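Side-chain contacts in enolase from the environmental genome shotgun sequencing of the Sargasso Sea (PDB 2QGY), which is of unknown function but binds a magnesium ion and, as an enolase superfamily member, probably acts on a carboxylate substrate: residues Val136-Thr141 with Ala313-Cys318; Glu205-Thr210 with Ile234-Glu239. All blocks are in the same frame, centred on the assembly; numbering follows the deposited sequence. Where two conformers were deposited one is given.

Interaction 1: Val136-Thr141 with Ala313-Cys318; sequences VPIYAT and AMLHVC
Val-136 sets its CG1 anti to the backbone N (chi1 170°), and this methyl reaches the helix between Leu-315 and Cys-318. Leu-315 turns its CG anti to the carbonyl carbon (chi1 -60°), and the end of its side chain, CD2, comes nearer the strand. The strand and helix segments have axes 9.0 Å apart at closest approach, and their N-to-C directions differ by 128°. CA of Val-136 and CA of Leu-315 are the nearest pair, at 6.4 Å.

Val-136 CG1 lies 3.8 Å from Leu-315 CD2 and 3.7 Å from Cys-318 CB. The side chains of Val-136 and Leu-315 cross obliquely, with the leucine methyl against one branch of the valine. The other branch, CG2, rests on the helix backbone, 3.6 Å from Leu-315 O. Val-136 therefore touches both side chain and main chain of the helix. Ile-138 is a looser neighbour: its CG2 is 4.3 Å from Leu-315 CD2, and the end of its side chain leads away from the helix.

No hydrogen bond joins the two segments. All four touching residues are buried, and the side-chain contacts between them are apolar. Strand 351-354 extends this apolar patch. Its Ile-354 touches both Val-136 and Leu-315.

In sequence, helix 309-320 falls between strands 298-299 and 327-329, and strand 135-141 pairs with 327-329. The contact thus packs a helix of the outer layer against the first strand where the barrel closes, as in the modified TIM barrel, (beta/alpha)7-beta, of the enolase superfamily.

Interaction 2: Glu205-Thr210 with Ile234-Glu239; sequences EDLDQT and ISLLTE
Leu-207 and Leu-236 sit on the first turns of two helices, and their CA atoms, 9.1 Å apart, are the nearest across the segments. Each side chain spans part of that gap. Leu-207 holds its CG anti to the backbone N (chi1 -179°), and the two leucines meet tip to tip. Leu-236 CD2 is 4.0 Å from Leu-207 CD1 and 4.1 Å from Leu-207 CD2, so one methyl faces the fork of the other leucine. Leu-236 was deposited in two conformers, and these distances hold for one.

Glu-239, one turn on from Leu-236, adds a looser contact. Its OE2 is 4.5 Å from Leu-207 CD2. The strongest polar partner of that carboxylate is Lys-211, a salt bridge made by the same oxygen.

Helices 207-217 and 234-243 follow strands 197-200 and 224-226, which are neighbours in the barrel. They are successive members of the outer helical layer of a TIM-type barrel, and the leucines touch near the surface at their N-terminal ends.

Asp-206 is the N-cap of the first helix. Its OD1 accepts from Asp-208 N at 2.9 Å and from Gln-209 N at 3.5 Å, both weak bonds. In the other helix, Thr-238 OG1 donates to Ser-235 O at 2.7 Å, tilted 34° from the carbonyl plane. Glu-239 N, at 3.1 Å, reaches Ser-235 O from the same face, so two donors grip this oxygen. Ser-235 OG hydrogen-bonds Glu-262 of the second subunit.

Overall arrangement
Interactions 1 and 2 belong to one barrel but do not touch. Their centres are 28 Å apart and their nearest atoms about 15 Å apart. The centre of interaction 1 is about 9 Å from the centre of the chain, that of interaction 2 about 24 Å. Segments 205-210 and 234-239 both fall between the two segments of interaction 1 in sequence. The magnesium ligands Asp-200, Glu-226 and Glu-252 sit at or just beyond the C-terminal ends of their strands. Each helix of interaction 2 follows a strand that ends in one of these ligands, Asp-200 or Glu-226. Interaction 1 centres on Val-136, near the N-terminal end of the first strand, away from that rim.

Interaction 1: Val136-Thr141 with Ala313-Cys318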
loop_
_atom_site.group_PDB
_atom_site.type_symbol
_atom_site.label_atom_id
_atom_site.label_comp_id
_atom_site.label_asym_id
_atom_site.label_seq_id
_atom_site.Cartn_x
_atom_site.Cartn_y
_atom_site.Cartn_z
ATOM N N VAL A 136 -13.852 -4.764 27.763
ATOM C CA VAL A 136 -12.998 -3.868 26.990
ATOM C C VAL A 136 -13.639 -2.504 26.876
ATOM O O VAL A 136 -14.712 -2.398 26.307
ATOM C CB VAL A 136 -12.750 -4.451 25.569
ATOM C CG1 VAL A 136 -12.058 -3.389 24.638
ATOM C CG2 VAL A 136 -11.956 -5.738 25.681
ATOM N N PRO A 137 -13.003 -1.451 27.430
ATOM C CA PRO A 137 -13.637 -0.148 27.260
ATOM C C PRO A 137 -13.794 0.220 25.780
ATOM O O PRO A 137 -12.885 -0.054 24.973
ATOM C CB PRO A 137 -12.645 0.815 27.935
ATOM C CG PRO A 137 -11.938 -0.085 28.992
ATOM C CD PRO A 137 -11.759 -1.374 28.227
ATOM N N ILE A 138 -14.919 0.827 25.437
ATOM C CA ILE A 138 -15.186 1.240 24.055
ATOM C C ILE A 138 -15.583 2.703 23.946
ATOM O O ILE A 138 -15.965 3.325 24.929
ATOM C CB ILE A 138 -16.298 0.350 23.396
ATOM C CG1 ILE A 138 -17.530 0.215 24.307
ATOM C CG2 ILE A 138 -15.762 -1.040 23.085
ATOM C CD1 ILE A 138 -18.559 1.294 24.186
ATOM N N TYR A 139 -15.509 3.258 22.737
ATOM C CA TYR A 139 -16.079 4.554 22.464
ATOM C C TYR A 139 -16.817 4.426 21.125
ATOM O O TYR A 139 -16.552 3.500 20.348
ATOM C CB TYR A 139 -14.987 5.645 22.400
ATOM C CG TYR A 139 -14.143 5.592 21.132
ATOM C CD1 TYR A 139 -14.509 6.321 19.998
ATOM C CD2 TYR A 139 -12.997 4.786 21.063
ATOM C CE1 TYR A 139 -13.743 6.247 18.789
ATOM C CE2 TYR A 139 -12.225 4.711 19.895
ATOM C CZ TYR A 139 -12.611 5.430 18.762
ATOM O OH TYR A 139 -11.843 5.376 17.625
ATOM N N ALA A 140 -17.735 5.347 20.880
ATOM C CA ALA A 140 -18.573 5.320 19.698
ATOM C C ALA A 140 -18.219 6.416 18.737
ATOM O O ALA A 140 -18.080 7.600 19.119
ATOM C CB ALA A 140 -20.044 5.426 20.091
ATOM N N THR A 141 -18.105 6.038 17.467
ATOM C CA THR A 141 -17.818 6.995 16.415
ATOM C C THR A 141 -19.103 7.446 15.752
ATOM O O THR A 141 -19.940 6.630 15.391
ATOM C CB THR A 141 -16.860 6.394 15.369
ATOM O OG1 THR A 141 -15.594 6.184 15.987
ATOM C CG2 THR A 141 -16.682 7.306 14.178
ATOM N N ALA A 313 -12.169 -9.723 16.806
ATOM C CA ALA A 313 -10.696 -9.737 16.820
ATOM C C ALA A 313 -10.167 -8.536 17.612
ATOM O O ALA A 313 -9.252 -8.674 18.453
ATOM C CB ALA A 313 -10.170 -9.698 15.388
ATOM N N MET A 314 -10.754 -7.371 17.372
ATOM C CA MET A 314 -10.308 -6.155 18.048
ATOM C C MET A 314 -10.453 -6.325 19.565
ATOM O O MET A 314 -9.534 -6.026 20.331
ATOM C CB MET A 314 -11.134 -4.945 17.566
ATOM C CG MET A 314 -10.813 -3.574 18.279
ATOM S SD MET A 314 -11.866 -2.208 17.843
ATOM C CE MET A 314 -13.481 -2.804 18.360
ATOM N N LEU A 315 -11.625 -6.759 19.999
ATOM C CA LEU A 315 -11.874 -6.916 21.434
ATOM C C LEU A 315 -10.921 -7.918 22.060
ATOM O O LEU A 315 -10.354 -7.668 23.151
ATOM C CB LEU A 315 -13.346 -7.285 21.704
ATOM C CG LEU A 315 -14.391 -6.280 21.224
ATOM C CD1 LEU A 315 -15.781 -6.787 21.568
ATOM C CD2 LEU A 315 -14.137 -4.874 21.838
ATOM N N HIS A 316 -10.704 -9.044 21.382
ATOM C CA HIS A 316 -9.747 -10.036 21.904
ATOM C C HIS A 316 -8.325 -9.440 22.009
ATOM O O HIS A 316 -7.633 -9.625 23.021
ATOM C CB HIS A 316 -9.754 -11.301 21.042
ATOM C CG HIS A 316 -10.904 -12.223 21.327
ATOM N ND1 HIS A 316 -10.918 -13.085 22.408
ATOM C CD2 HIS A 316 -12.074 -12.422 20.671
ATOM C CE1 HIS A 316 -12.044 -13.779 22.394
ATOM N NE2 HIS A 316 -12.773 -13.378 21.367
ATOM N N VAL A 317 -7.893 -8.688 20.998
ATOM C CA VAL A 317 -6.574 -8.071 21.057
ATOM C C VAL A 317 -6.516 -7.070 22.207
ATOM O O VAL A 317 -5.588 -7.123 23.024
ATOM C CB VAL A 317 -6.164 -7.380 19.729
ATOM C CG1 VAL A 317 -4.896 -6.464 19.915
ATOM C CG2 VAL A 317 -5.853 -8.423 18.730
ATOM N N CYS A 318 -7.514 -6.186 22.282
ATOM C CA CYS A 318 -7.529 -5.136 23.311
ATOM C C CYS A 318 -7.516 -5.697 24.727
ATOM O O CYS A 318 -6.890 -5.115 25.619
ATOM C CB CYS A 318 -8.725 -4.196 23.157
ATOM S SG CYS A 318 -8.559 -3.110 21.726
#

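Interaction 2: Glu205-Thr210 with Ile234-Glu239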
loop_
_atom_site.group_PDB
_atom_site.type_symbol
_atom_site.label_atom_id
_atom_site.label_comp_id
_atom_site.label_asym_id
_atom_site.label_seq_id
_atom_site.Cartn_x
_atom_site.Cartn_y
_atom_site.Cartn_z
ATOM N N GLU A 205 -6.801 19.549 4.626
ATOM C CA GLU A 205 -5.913 19.923 3.536
ATOM C C GLU A 205 -5.033 21.116 3.935
ATOM O O GLU A 205 -3.850 21.198 3.559
ATOM C CB GLU A 205 -6.760 20.257 2.294
ATOM C CG GLU A 205 -7.769 19.140 1.832
ATOM C CD GLU A 205 -8.757 18.617 2.929
ATOM O OE1 GLU A 205 -9.332 19.425 3.723
ATOM O OE2 GLU A 205 -8.973 17.369 2.972
ATOM N N ASP A 206 -5.599 22.012 4.738
ATOM C CA ASP A 206 -4.930 23.267 5.104
ATOM C C ASP A 206 -4.436 23.292 6.546
ATOM O O ASP A 206 -5.236 23.443 7.489
ATOM C CB ASP A 206 -5.873 24.446 4.828
ATOM C CG ASP A 206 -5.174 25.805 4.909
ATOM O OD1 ASP A 206 -4.212 25.969 5.686
ATOM O OD2 ASP A 206 -5.607 26.724 4.184
ATOM N N LEU A 207 -3.115 23.178 6.694
ATOM C CA LEU A 207 -2.438 23.143 7.991
ATOM C C LEU A 207 -2.757 24.373 8.864
ATOM O O LEU A 207 -2.880 24.278 10.096
ATOM C CB LEU A 207 -0.923 23.016 7.784
ATOM C CG LEU A 207 -0.045 22.944 9.033
ATOM C CD1 LEU A 207 -0.346 21.670 9.852
ATOM C CD2 LEU A 207 1.450 23.010 8.680
ATOM N N ASP A 208 -2.885 25.524 8.214
ATOM C CA ASP A 208 -3.295 26.739 8.923
ATOM C C ASP A 208 -4.686 26.643 9.562
ATOM O O ASP A 208 -4.825 26.986 10.735
ATOM C CB ASP A 208 -3.111 27.978 8.045
ATOM C CG ASP A 208 -1.637 28.403 7.949
ATOM O OD1 ASP A 208 -0.807 27.945 8.780
ATOM O OD2 ASP A 208 -1.310 29.199 7.041
ATOM N N GLN A 209 -5.682 26.129 8.837
ATOM C CA GLN A 209 -7.011 25.846 9.437
ATOM C C GLN A 209 -6.888 24.926 10.645
ATOM O O GLN A 209 -7.459 25.194 11.706
ATOM C CB GLN A 209 -7.994 25.217 8.443
ATOM C CG GLN A 209 -8.047 25.863 7.056
ATOM C CD GLN A 209 -8.810 27.167 7.021
ATOM O OE1 GLN A 209 -9.611 27.464 7.917
ATOM N NE2 GLN A 209 -8.580 27.954 5.972
ATOM N N THR A 210 -6.103 23.857 10.488
ATOM C CA THR A 210 -5.871 22.897 11.562
ATOM C C THR A 210 -5.306 23.536 12.810
ATOM O O THR A 210 -5.819 23.325 13.905
ATOM C CB THR A 210 -4.932 21.777 11.078
ATOM O OG1 THR A 210 -5.533 21.168 9.936
ATOM C CG2 THR A 210 -4.707 20.735 12.146
ATOM N N ILE A 234 5.587 12.602 8.908
ATOM C CA ILE A 234 5.994 12.437 10.295
ATOM C C ILE A 234 6.509 13.781 10.836
ATOM O O ILE A 234 6.269 14.123 12.012
ATOM C CB ILE A 234 7.011 11.261 10.474
ATOM C CG1 ILE A 234 6.414 9.961 9.887
ATOM C CG2 ILE A 234 7.368 11.061 11.946
ATOM C CD1 ILE A 234 7.301 8.737 10.037
ATOM N N SER A 235 7.188 14.531 9.974
ATOM C CA SER A 235 7.682 15.862 10.352
ATOM C C SER A 235 6.556 16.721 10.906
ATOM O O SER A 235 6.716 17.351 11.966
ATOM C CB SER A 235 8.341 16.541 9.148
ATOM O OG SER A 235 9.504 15.816 8.797
ATOM N N LEU A 236 5.428 16.763 10.198
ATOM C CA LEU A 236 4.268 17.564 10.620
ATOM C C LEU A 236 3.597 16.995 11.853
ATOM O O LEU A 236 3.130 17.744 12.717
ATOM C CB LEU A 236 3.234 17.682 9.504
ATOM C CG LEU A 236 3.225 18.962 8.685
ATOM C CD1 LEU A 236 4.482 19.058 7.827
ATOM C CD2 LEU A 236 1.955 19.029 7.830
ATOM N N LEU A 237 3.552 15.667 11.952
ATOM C CA LEU A 237 2.956 15.053 13.150
ATOM C C LEU A 237 3.720 15.493 14.393
ATOM O O LEU A 237 3.128 15.862 15.430
ATOM C CB LEU A 237 2.981 13.518 13.074
ATOM C CG LEU A 237 1.894 12.745 12.342
ATOM C CD1 LEU A 237 2.375 11.290 12.192
ATOM C CD2 LEU A 237 0.589 12.808 13.113
ATOM N N THR A 238 5.041 15.422 14.312
ATOM C CA THR A 238 5.858 15.822 15.449
ATOM C C THR A 238 5.611 17.300 15.747
ATOM O O THR A 238 5.441 17.675 16.892
ATOM C CB THR A 238 7.349 15.510 15.251
ATOM O OG1 THR A 238 7.892 16.360 14.221
ATOM C CG2 THR A 238 7.561 14.004 14.898
ATOM N N GLU A 239 5.558 18.121 14.713
ATOM C CA GLU A 239 5.325 19.554 14.899
ATOM C C GLU A 239 3.996 19.821 15.654
ATOM O O GLU A 239 3.956 20.604 16.609
ATOM C CB GLU A 239 5.353 20.259 13.558
ATOM C CG GLU A 239 4.822 21.675 13.611
ATOM C CD GLU A 239 5.044 22.401 12.320
ATOM O OE1 GLU A 239 5.967 21.987 11.574
ATOM O OE2 GLU A 239 4.317 23.392 12.074
#